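Local coordinates for IPT/TIG domain-containing protein (PDB 3TC9) that is of unknown function but probably serves as an auxiliary nutrient-binding protein, with a six-bladed beta-propeller joined to an immunoglobulin-like IPT/TIG domain, at residues 141-146 against 184-189; 150-155 against 164-169; 196-201 against 227-232. One frame throughout, in Å; residues are numbered along the deposited sequence.

Contact 1 (141-146 against 184-189)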
loop_
_atom_site.group_PDB
_atom_site.type_symbol
_atom_site.label_atom_id
_atom_site.label_comp_id
_atom_site.label_asym_id
_atom_site.label_seq_id
_atom_site.Cartn_x
_atom_site.Cartn_y
_atom_site.Cartn_z
ATOM N N TRP B 141 -19.885 -10.508 -14.889
ATOM C CA TRP B 141 -19.175 -10.938 -13.694
ATOM C C TRP B 141 -17.770 -11.264 -14.092
ATOM O O TRP B 141 -17.570 -11.987 -15.064
ATOM C CB TRP B 141 -19.880 -12.143 -13.036
ATOM C CG TRP B 141 -19.592 -12.282 -11.580
ATOM C CD1 TRP B 141 -18.596 -13.015 -11.004
ATOM C CD2 TRP B 141 -20.304 -11.646 -10.501
ATOM N NE1 TRP B 141 -18.658 -12.898 -9.628
ATOM C CE2 TRP B 141 -19.712 -12.084 -9.296
ATOM C CE3 TRP B 141 -21.443 -10.813 -10.437
ATOM C CZ2 TRP B 141 -20.176 -11.671 -8.047
ATOM C CZ3 TRP B 141 -21.910 -10.414 -9.196
ATOM C CH2 TRP B 141 -21.281 -10.842 -8.017
ATOM N N LEU B 142 -16.798 -10.638 -13.413
ATOM C CA LEU B 142 -15.378 -10.821 -13.706
ATOM C C LEU B 142 -14.717 -11.503 -12.511
ATOM O O LEU B 142 -14.990 -11.114 -11.370
ATOM C CB LEU B 142 -14.714 -9.466 -14.025
ATOM C CG LEU B 142 -15.077 -8.843 -15.374
ATOM C CD1 LEU B 142 -14.780 -7.352 -15.402
ATOM C CD2 LEU B 142 -14.292 -9.479 -16.483
ATOM N N SER B 143 -13.890 -12.550 -12.764
ATOM C CA SER B 143 -13.239 -13.320 -11.698
ATOM C C SER B 143 -11.915 -13.911 -12.154
ATOM O O SER B 143 -11.861 -14.649 -13.150
ATOM C CB SER B 143 -14.162 -14.435 -11.216
ATOM O OG SER B 143 -13.533 -15.262 -10.256
ATOM N N PHE B 144 -10.849 -13.588 -11.411
ATOM C CA PHE B 144 -9.526 -14.143 -11.660
ATOM C C PHE B 144 -9.477 -15.587 -11.199
ATOM O O PHE B 144 -10.161 -15.962 -10.250
ATOM C CB PHE B 144 -8.444 -13.327 -10.913
ATOM C CG PHE B 144 -7.960 -12.129 -11.676
ATOM C CD1 PHE B 144 -7.156 -12.281 -12.808
ATOM C CD2 PHE B 144 -8.332 -10.840 -11.290
ATOM C CE1 PHE B 144 -6.742 -11.171 -13.543
ATOM C CE2 PHE B 144 -7.910 -9.724 -12.023
ATOM C CZ PHE B 144 -7.121 -9.900 -13.144
ATOM N N ASP B 145 -8.643 -16.392 -11.842
ATOM C CA ASP B 145 -8.390 -17.745 -11.381
ATOM C C ASP B 145 -7.507 -17.599 -10.124
ATOM O O ASP B 145 -6.457 -16.952 -10.217
ATOM C CB ASP B 145 -7.703 -18.567 -12.489
ATOM C CG ASP B 145 -7.325 -19.998 -12.144
ATOM O OD1 ASP B 145 -7.339 -20.354 -10.937
ATOM O OD2 ASP B 145 -6.971 -20.754 -13.074
ATOM N N PRO B 146 -7.932 -18.109 -8.933
ATOM C CA PRO B 146 -7.096 -17.939 -7.728
ATOM C C PRO B 146 -5.703 -18.573 -7.851
ATOM O O PRO B 146 -4.788 -18.124 -7.158
ATOM C CB PRO B 146 -7.920 -18.635 -6.630
ATOM C CG PRO B 146 -9.326 -18.646 -7.148
ATOM C CD PRO B 146 -9.163 -18.865 -8.614
ATOM N N ILE B 184 -19.698 -16.225 -11.118
ATOM C CA ILE B 184 -18.545 -17.115 -11.050
ATOM C C ILE B 184 -18.018 -17.088 -9.650
ATOM O O ILE B 184 -17.753 -16.005 -9.103
ATOM C CB ILE B 184 -17.366 -16.751 -12.016
ATOM C CG1 ILE B 184 -17.794 -16.330 -13.400
ATOM C CG2 ILE B 184 -16.240 -17.824 -12.024
ATOM C CD1 ILE B 184 -16.981 -15.171 -13.913
ATOM N N CYS B 185 -17.792 -18.267 -9.092
ATOM C CA CYS B 185 -17.074 -18.400 -7.839
ATOM C C CYS B 185 -16.273 -19.710 -7.877
ATOM O O CYS B 185 -16.326 -20.447 -8.870
ATOM C CB CYS B 185 -17.953 -18.261 -6.597
ATOM S SG CYS B 185 -19.275 -19.489 -6.450
ATOM N N TRP B 186 -15.412 -19.904 -6.887
ATOM C CA TRP B 186 -14.468 -21.006 -6.882
ATOM C C TRP B 186 -14.559 -21.800 -5.614
ATOM O O TRP B 186 -14.858 -21.245 -4.552
ATOM C CB TRP B 186 -13.040 -20.448 -7.027
ATOM C CG TRP B 186 -12.844 -19.605 -8.260
ATOM C CD1 TRP B 186 -13.129 -18.276 -8.410
ATOM C CD2 TRP B 186 -12.336 -20.050 -9.522
ATOM N NE1 TRP B 186 -12.826 -17.866 -9.688
ATOM C CE2 TRP B 186 -12.341 -18.937 -10.395
ATOM C CE3 TRP B 186 -11.880 -21.287 -10.002
ATOM C CZ2 TRP B 186 -11.906 -19.026 -11.720
ATOM C CZ3 TRP B 186 -11.443 -21.366 -11.312
ATOM C CH2 TRP B 186 -11.445 -20.243 -12.149
ATOM N N THR B 187 -14.246 -23.101 -5.713
ATOM C CA THR B 187 -14.155 -23.988 -4.558
ATOM C C THR B 187 -12.892 -23.565 -3.818
ATOM O O THR B 187 -11.989 -22.969 -4.431
ATOM C CB THR B 187 -14.145 -25.450 -4.995
ATOM O OG1 THR B 187 -13.076 -25.632 -5.923
ATOM C CG2 THR B 187 -15.458 -25.890 -5.616
ATOM N N HIS B 188 -12.838 -23.816 -2.504
ATOM C CA HIS B 188 -11.703 -23.403 -1.685
ATOM C C HIS B 188 -10.351 -23.822 -2.269
ATOM O O HIS B 188 -9.409 -23.027 -2.214
ATOM C CB HIS B 188 -11.828 -23.888 -0.237
ATOM C CG HIS B 188 -10.822 -23.235 0.670
ATOM N ND1 HIS B 188 -9.858 -23.979 1.327
ATOM C CD2 HIS B 188 -10.594 -21.917 0.921
ATOM C CE1 HIS B 188 -9.097 -23.105 1.972
ATOM N NE2 HIS B 188 -9.480 -21.851 1.735
ATOM N N GLU B 189 -10.262 -25.034 -2.848
ATOM C CA GLU B 189 -9.015 -25.540 -3.428
ATOM C C GLU B 189 -8.803 -25.038 -4.890
ATOM O O GLU B 189 -7.700 -25.166 -5.426
ATOM C CB GLU B 189 -8.930 -27.073 -3.330
ATOM C CG GLU B 189 -9.912 -27.841 -4.206
ATOM C CD GLU B 189 -11.388 -27.867 -3.844
ATOM O OE1 GLU B 189 -11.753 -27.517 -2.695
ATOM O OE2 GLU B 189 -12.181 -28.258 -4.731
#
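Pro-146 lies over one face of the Trp-186 indole. Pro-146 CD sits 3.6 Å from the centroid of the five-membered ring of Trp-186, close to the ring normal, which makes a CH-pi contact. The same face carries the backbone of Asp-145. Asp-145 CA is 3.8 Å from Trp-186 CZ2, toward the rim of the six-membered ring. The carboxylate of Asp-145 reaches on to a salt bridge with Arg-212. At the pyrrole edge the indole N-H is used: Trp-186 NE1 donates to Ser-143 OG at 2.8 Å, with an N-H...O angle of 161°. The hydroxyl lies in the plane of the ring. The Ser-143 torsion (chi1 176°) sets OG opposite the backbone N and directs it to the indole. One bond at the edge and one proline on the face would together hold the ring against turning. Replacing Trp-186 by an alanine is likely to leave Ser-143 OG without this donor and a gap against Pro-146. Further back along the strands, Ile-184 fills the space beside Trp-141. Ile-184 CD1 meets the indole edge in plane, 4.0 Å from Trp-141 CD1, and is also 3.4 Å from Trp-141 O. Val-155 of the adjacent strand 151-156 touches both Trp-141 and Ile-184. The two strand segments run roughly parallel, 26° apart, with 7.4 Å between their axes. No backbone hydrogen bond joins them, so side chains fill the interval. This is how neighbouring blades of a beta-propeller meet: each strand is the edge strand of its own antiparallel sheet.

Contact 2 (150-155 against 164-169)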
loop_
_atom_site.group_PDB
_atom_site.type_symbol
_atom_site.label_atom_id
_atom_site.label_comp_id
_atom_site.label_asym_id
_atom_site.label_seq_id
_atom_site.Cartn_x
_atom_site.Cartn_y
_atom_site.Cartn_z
ATOM N N ASN B 150 -2.914 -14.752 -14.303
ATOM C CA ASN B 150 -2.872 -14.343 -15.706
ATOM C C ASN B 150 -4.168 -14.688 -16.397
ATOM O O ASN B 150 -4.361 -14.290 -17.546
ATOM C CB ASN B 150 -1.691 -14.967 -16.465
ATOM C CG ASN B 150 -0.356 -14.405 -16.048
ATOM O OD1 ASN B 150 -0.219 -13.217 -15.714
ATOM N ND2 ASN B 150 0.645 -15.264 -16.024
ATOM N N HIS B 151 -5.048 -15.436 -15.713
ATOM C CA HIS B 151 -6.315 -15.889 -16.272
ATOM C C HIS B 151 -7.485 -15.173 -15.611
ATOM O O HIS B 151 -7.762 -15.358 -14.427
ATOM C CB HIS B 151 -6.440 -17.421 -16.142
ATOM C CG HIS B 151 -5.487 -18.167 -17.030
ATOM N ND1 HIS B 151 -5.411 -19.552 -17.012
ATOM C CD2 HIS B 151 -4.604 -17.698 -17.942
ATOM C CE1 HIS B 151 -4.514 -19.871 -17.924
ATOM N NE2 HIS B 151 -3.981 -18.788 -18.488
ATOM N N LEU B 152 -8.153 -14.322 -16.390
ATOM C CA LEU B 152 -9.317 -13.565 -15.952
ATOM C C LEU B 152 -10.554 -14.124 -16.664
ATOM O O LEU B 152 -10.661 -14.034 -17.888
ATOM C CB LEU B 152 -9.121 -12.056 -16.229
ATOM C CG LEU B 152 -10.327 -11.119 -15.934
ATOM C CD1 LEU B 152 -10.752 -11.199 -14.461
ATOM C CD2 LEU B 152 -10.001 -9.709 -16.341
ATOM N N TYR B 153 -11.475 -14.712 -15.899
ATOM C CA TYR B 153 -12.703 -15.272 -16.459
ATOM C C TYR B 153 -13.842 -14.273 -16.365
ATOM O O TYR B 153 -13.868 -13.421 -15.458
ATOM C CB TYR B 153 -13.081 -16.589 -15.754
ATOM C CG TYR B 153 -12.133 -17.720 -16.082
ATOM C CD1 TYR B 153 -12.329 -18.513 -17.207
ATOM C CD2 TYR B 153 -11.011 -17.965 -15.296
ATOM C CE1 TYR B 153 -11.438 -19.531 -17.540
ATOM C CE2 TYR B 153 -10.128 -18.998 -15.602
ATOM C CZ TYR B 153 -10.352 -19.788 -16.721
ATOM O OH TYR B 153 -9.486 -20.803 -17.035
ATOM N N LEU B 154 -14.791 -14.393 -17.297
ATOM C CA LEU B 154 -15.986 -13.552 -17.354
ATOM C C LEU B 154 -17.185 -14.394 -17.789
ATOM O O LEU B 154 -17.018 -15.342 -18.555
ATOM C CB LEU B 154 -15.793 -12.319 -18.282
ATOM C CG LEU B 154 -15.622 -12.538 -19.819
ATOM C CD1 LEU B 154 -16.985 -12.589 -20.557
ATOM C CD2 LEU B 154 -14.843 -11.404 -20.438
ATOM N N VAL B 155 -18.391 -14.032 -17.329
ATOM C CA VAL B 155 -19.652 -14.648 -17.733
ATOM C C VAL B 155 -20.466 -13.520 -18.345
ATOM O O VAL B 155 -20.292 -12.378 -17.949
ATOM C CB VAL B 155 -20.408 -15.438 -16.626
ATOM C CG1 VAL B 155 -19.652 -16.707 -16.246
ATOM C CG2 VAL B 155 -20.709 -14.582 -15.398
ATOM N N ILE B 164 -9.812 -14.184 -20.555
ATOM C CA ILE B 164 -8.839 -13.141 -20.887
ATOM C C ILE B 164 -7.523 -13.634 -20.310
ATOM O O ILE B 164 -7.360 -13.664 -19.080
ATOM C CB ILE B 164 -9.243 -11.725 -20.371
ATOM C CG1 ILE B 164 -10.526 -11.190 -21.079
ATOM C CG2 ILE B 164 -8.077 -10.733 -20.484
ATOM C CD1 ILE B 164 -11.286 -10.146 -20.254
ATOM N N ASP B 165 -6.628 -14.106 -21.186
ATOM C CA ASP B 165 -5.325 -14.658 -20.806
ATOM C C ASP B 165 -4.274 -13.580 -21.017
ATOM O O ASP B 165 -3.979 -13.232 -22.162
ATOM C CB ASP B 165 -5.036 -15.923 -21.638
ATOM C CG ASP B 165 -3.751 -16.673 -21.307
ATOM O OD1 ASP B 165 -2.851 -16.074 -20.658
ATOM O OD2 ASP B 165 -3.636 -17.854 -21.704
ATOM N N PHE B 166 -3.736 -13.024 -19.916
ATOM C CA PHE B 166 -2.756 -11.930 -19.975
ATOM C C PHE B 166 -1.385 -12.381 -20.447
ATOM O O PHE B 166 -0.643 -11.563 -20.983
ATOM C CB PHE B 166 -2.611 -11.262 -18.614
ATOM C CG PHE B 166 -3.762 -10.363 -18.249
ATOM C CD1 PHE B 166 -4.871 -10.865 -17.567
ATOM C CD2 PHE B 166 -3.718 -9.003 -18.530
ATOM C CE1 PHE B 166 -5.936 -10.028 -17.212
ATOM C CE2 PHE B 166 -4.769 -8.160 -18.146
ATOM C CZ PHE B 166 -5.877 -8.684 -17.501
ATOM N N GLU B 167 -1.035 -13.657 -20.204
ATOM C CA GLU B 167 0.255 -14.232 -20.575
ATOM C C GLU B 167 0.345 -14.387 -22.087
ATOM O O GLU B 167 1.317 -13.932 -22.680
ATOM C CB GLU B 167 0.468 -15.583 -19.866
ATOM C CG GLU B 167 1.824 -16.223 -20.145
ATOM C CD GLU B 167 1.994 -17.679 -19.742
ATOM O OE1 GLU B 167 0.976 -18.403 -19.636
ATOM O OE2 GLU B 167 3.160 -18.108 -19.578
ATOM N N LYS B 168 -0.675 -15.004 -22.703
ATOM C CA LYS B 168 -0.729 -15.228 -24.146
ATOM C C LYS B 168 -1.324 -14.028 -24.921
ATOM O O LYS B 168 -1.210 -13.999 -26.150
ATOM C CB LYS B 168 -1.545 -16.501 -24.445
ATOM C CG LYS B 168 -1.009 -17.766 -23.767
ATOM C CD LYS B 168 0.313 -18.238 -24.351
ATOM N N GLU B 169 -1.923 -13.038 -24.214
ATOM C CA GLU B 169 -2.630 -11.876 -24.779
ATOM C C GLU B 169 -3.664 -12.397 -25.792
ATOM O O GLU B 169 -3.671 -12.012 -26.969
ATOM C CB GLU B 169 -1.678 -10.831 -25.372
ATOM C CG GLU B 169 -0.772 -10.205 -24.326
ATOM C CD GLU B 169 0.095 -9.046 -24.783
ATOM O OE1 GLU B 169 0.433 -8.980 -25.987
ATOM O OE2 GLU B 169 0.479 -8.226 -23.919
#
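Segments 150-155 and 164-169 run antiparallel, their touching parts 174° apart, and pair as the two arms of a beta hairpin. Leu-152 and Ile-164 form a hydrogen-bonded pair, with Leu-152 N to Ile-164 O at 2.9 Å and Ile-164 N to Leu-152 O at 2.8 Å. Two residues away on each segment, Phe-166 N donates to Asn-150 O at 2.8 Å. On one face of the sheet Leu-152 and Ile-164 lie side by side. Ile-164 CD1 is 4.1 Å from Leu-152 CD2 and 3.8 Å from Leu-154 CD2. The Phe-166 ring turns an edge to Leu-152, with Phe-166 CE1 3.9 Å from Leu-152 CB. Arg-410 makes a cation-pi contact with that ring, and Phe-144 packs against it. On the other face His-151 and Asp-165 are the non-hydrogen-bonded pair. Their side chains point the same way, with ring and carboxylate planes 72° apart and His-151 NE2 3.4 Å from Asp-165 OD2. With CG anti to the backbone N (chi1 -176°), the carboxylate of Asp-165 lies beside the His-151 ring. Asp-165 OD1 takes the N-H of Lys-168 N at 3.2 Å from above the carboxylate plane, an Asx motif at the end of strand 159-165. The chemistry is thus split: one face is apolar, while the other holds a carboxylate that would probably favour a protonated His-151.

Contact 3 (196-201 against 227-232)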
loop_
_atom_site.group_PDB
_atom_site.type_symbol
_atom_site.label_atom_id
_atom_site.label_comp_id
_atom_site.label_asym_id
_atom_site.label_seq_id
_atom_site.Cartn_x
_atom_site.Cartn_y
_atom_site.Cartn_z
ATOM N N THR B 196 -23.264 -20.051 -12.161
ATOM C CA THR B 196 -24.664 -19.930 -11.745
ATOM C C THR B 196 -25.560 -19.463 -12.903
ATOM O O THR B 196 -25.280 -18.423 -13.518
ATOM C CB THR B 196 -24.762 -18.991 -10.548
ATOM O OG1 THR B 196 -23.956 -19.531 -9.503
ATOM C CG2 THR B 196 -26.174 -18.834 -10.051
ATOM N N ASN B 197 -26.649 -20.224 -13.168
ATOM C CA ASN B 197 -27.611 -19.960 -14.235
ATOM C C ASN B 197 -28.972 -19.509 -13.677
ATOM O O ASN B 197 -29.545 -20.155 -12.797
ATOM C CB ASN B 197 -27.783 -21.199 -15.130
ATOM C CG ASN B 197 -28.274 -20.884 -16.513
ATOM O OD1 ASN B 197 -27.791 -19.967 -17.198
ATOM N ND2 ASN B 197 -29.233 -21.652 -16.970
ATOM N N ASP B 198 -29.474 -18.378 -14.190
ATOM C CA ASP B 198 -30.762 -17.803 -13.775
ATOM C C ASP B 198 -31.859 -18.274 -14.732
ATOM O O ASP B 198 -31.979 -17.742 -15.840
ATOM C CB ASP B 198 -30.671 -16.250 -13.734
ATOM C CG ASP B 198 -31.798 -15.504 -13.031
ATOM O OD1 ASP B 198 -32.879 -16.126 -12.791
ATOM O OD2 ASP B 198 -31.626 -14.287 -12.761
ATOM N N GLN B 199 -32.638 -19.288 -14.318
ATOM C CA GLN B 199 -33.708 -19.844 -15.157
ATOM C C GLN B 199 -34.933 -20.213 -14.298
ATOM O O GLN B 199 -34.768 -20.537 -13.125
ATOM C CB GLN B 199 -33.184 -21.020 -16.010
ATOM C CG GLN B 199 -32.514 -22.155 -15.238
ATOM C CD GLN B 199 -33.536 -23.085 -14.659
ATOM O OE1 GLN B 199 -34.588 -23.328 -15.255
ATOM N NE2 GLN B 199 -33.275 -23.600 -13.469
ATOM N N ASN B 200 -36.155 -20.136 -14.877
ATOM C CA ASN B 200 -37.444 -20.304 -14.181
ATOM C C ASN B 200 -37.898 -21.738 -13.838
ATOM O O ASN B 200 -38.917 -21.863 -13.166
ATOM C CB ASN B 200 -38.582 -19.624 -14.966
ATOM C CG ASN B 200 -38.796 -20.082 -16.400
ATOM O OD1 ASN B 200 -38.524 -21.231 -16.791
ATOM N ND2 ASN B 200 -39.308 -19.167 -17.217
ATOM N N ASN B 201 -37.198 -22.794 -14.283
ATOM C CA ASN B 201 -37.621 -24.173 -13.987
ATOM C C ASN B 201 -36.923 -24.690 -12.725
ATOM O O ASN B 201 -35.700 -24.808 -12.705
ATOM C CB ASN B 201 -37.349 -25.087 -15.181
ATOM C CG ASN B 201 -38.015 -26.441 -15.144
ATOM O OD1 ASN B 201 -38.014 -27.160 -14.134
ATOM N ND2 ASN B 201 -38.541 -26.851 -16.287
ATOM N N ASN B 227 -34.761 -19.444 -10.590
ATOM C CA ASN B 227 -34.498 -18.013 -10.466
ATOM C C ASN B 227 -33.366 -17.663 -9.472
ATOM O O ASN B 227 -33.517 -16.816 -8.582
ATOM C CB ASN B 227 -35.818 -17.288 -10.119
ATOM C CG ASN B 227 -36.928 -17.593 -11.117
ATOM O OD1 ASN B 227 -36.772 -17.479 -12.340
ATOM N ND2 ASN B 227 -38.055 -18.039 -10.622
ATOM N N CYS B 228 -32.218 -18.295 -9.678
ATOM C CA CYS B 228 -31.025 -18.052 -8.891
ATOM C C CYS B 228 -30.249 -16.912 -9.550
ATOM O O CYS B 228 -29.902 -17.009 -10.730
ATOM C CB CYS B 228 -30.194 -19.323 -8.790
ATOM S SG CYS B 228 -28.742 -19.169 -7.734
ATOM N N ASN B 229 -29.977 -15.831 -8.795
ATOM C CA ASN B 229 -29.297 -14.645 -9.337
ATOM C C ASN B 229 -27.809 -14.602 -8.994
ATOM O O ASN B 229 -27.145 -13.602 -9.247
ATOM C CB ASN B 229 -29.985 -13.363 -8.840
ATOM C CG ASN B 229 -31.490 -13.458 -8.819
ATOM O OD1 ASN B 229 -32.096 -13.409 -7.766
ATOM N ND2 ASN B 229 -32.110 -13.703 -9.962
ATOM N N GLY B 230 -27.281 -15.688 -8.460
ATOM C CA GLY B 230 -25.871 -15.758 -8.135
ATOM C C GLY B 230 -25.562 -16.662 -6.974
ATOM O O GLY B 230 -26.415 -16.906 -6.117
ATOM N N ALA B 231 -24.321 -17.158 -6.950
ATOM C CA ALA B 231 -23.806 -18.010 -5.890
ATOM C C ALA B 231 -22.414 -17.518 -5.497
ATOM O O ALA B 231 -21.763 -16.802 -6.274
ATOM C CB ALA B 231 -23.774 -19.467 -6.329
ATOM N N GLU B 232 -21.972 -17.850 -4.277
ATOM C CA GLU B 232 -20.690 -17.401 -3.743
ATOM C C GLU B 232 -20.224 -18.362 -2.653
ATOM O O GLU B 232 -21.027 -18.767 -1.821
ATOM C CB GLU B 232 -20.846 -15.964 -3.196
ATOM C CG GLU B 232 -19.735 -15.424 -2.309
ATOM C CD GLU B 232 -18.450 -14.941 -2.955
ATOM O OE1 GLU B 232 -17.885 -15.678 -3.800
ATOM O OE2 GLU B 232 -17.951 -13.873 -2.524
HETATM O O HOH W 1 -32.009 -20.516 -11.593
HETATM O O HOH W 2 -34.719 -14.195 -11.486
#
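Thr-196 packs its methyl group against Cys-228 and Gly-230. Thr-196 CG2 is 3.5 Å from Cys-228 SG and 3.6 Å from Gly-230 CA. The contact lies between two consecutive blades of the six-bladed beta-propeller. Strand 192-197 ends here in one blade, and the chain at 227-232 leads into strand 231-233 of the next. Thr-196 OG1 turns to Asn-207, in the neighbouring strand of its own blade. Gly-230 has backbone angles at which a side chain would jam against the preceding carbonyl oxygen, so glycine suits this position. Asn-197 has its CB directed away from 227-232, and its OD1 is hydrogen-bonded to Lys-180 N. The Asn-197 carbonyl lies close to a water. That water accepts from Cys-228 N at 2.9 Å and from Gln-199 N, and so links the two backbones. Asp-198 comes next and makes the one direct side-chain to side-chain hydrogen bond of the contact. With CG anti to the backbone N (chi1 -167°), its carboxylate extends to Asn-229. Asn-229 ND2 donates to Asp-198 OD2 at 2.9 Å. The donor lies above the carboxylate plane, and the two flat groups are 66° apart. A second water donates to Asp-198 OD1 at 3.0 Å and accepts from Asn-229 ND2, so that amide nitrogen is held twice. Asp-198 OD2 also forms a salt bridge with Arg-182, and Asn-229 OD1 is held by Asn-243. Gln-199 contributes its backbone: Asn-227 N donates to Gln-199 O at 2.8 Å, nearly straight at 169°. Gln-199 NE2 donates to Asn-201 O at 2.8 Å and Gln-199 OE1 accepts from Asn-201 N, so the amide is held at both ends. At Asn-200 the contact closes, where Asn-227 OD1 comes to 3.4 Å from Asn-200 CA while Asn-227 ND2 donates to Asn-246 OD1.

Contact 2 sits inside a blade; contacts 1 and 3 lie between blades. Contacts 1 and 2 have centres about 13 Å apart and share one sheet, where Ser-143 O and Tyr-153 N are 2.8 Å apart, probably hydrogen-bonded. Contact 2 is nested within the chain loop that contact 1 closes. Contact 3 follows in series, its centre about 17 Å from that of contact 1. They meet where Cys-185 SG packs 3.7 Å from Ala-231 O. Contacts 2 and 3 do not touch; their nearest atoms are about 6 Å apart. A 1,2-ethanediol, probably from the crystallisation liquor, lies about 4 Å from the Trp-141 side chain in contact 1.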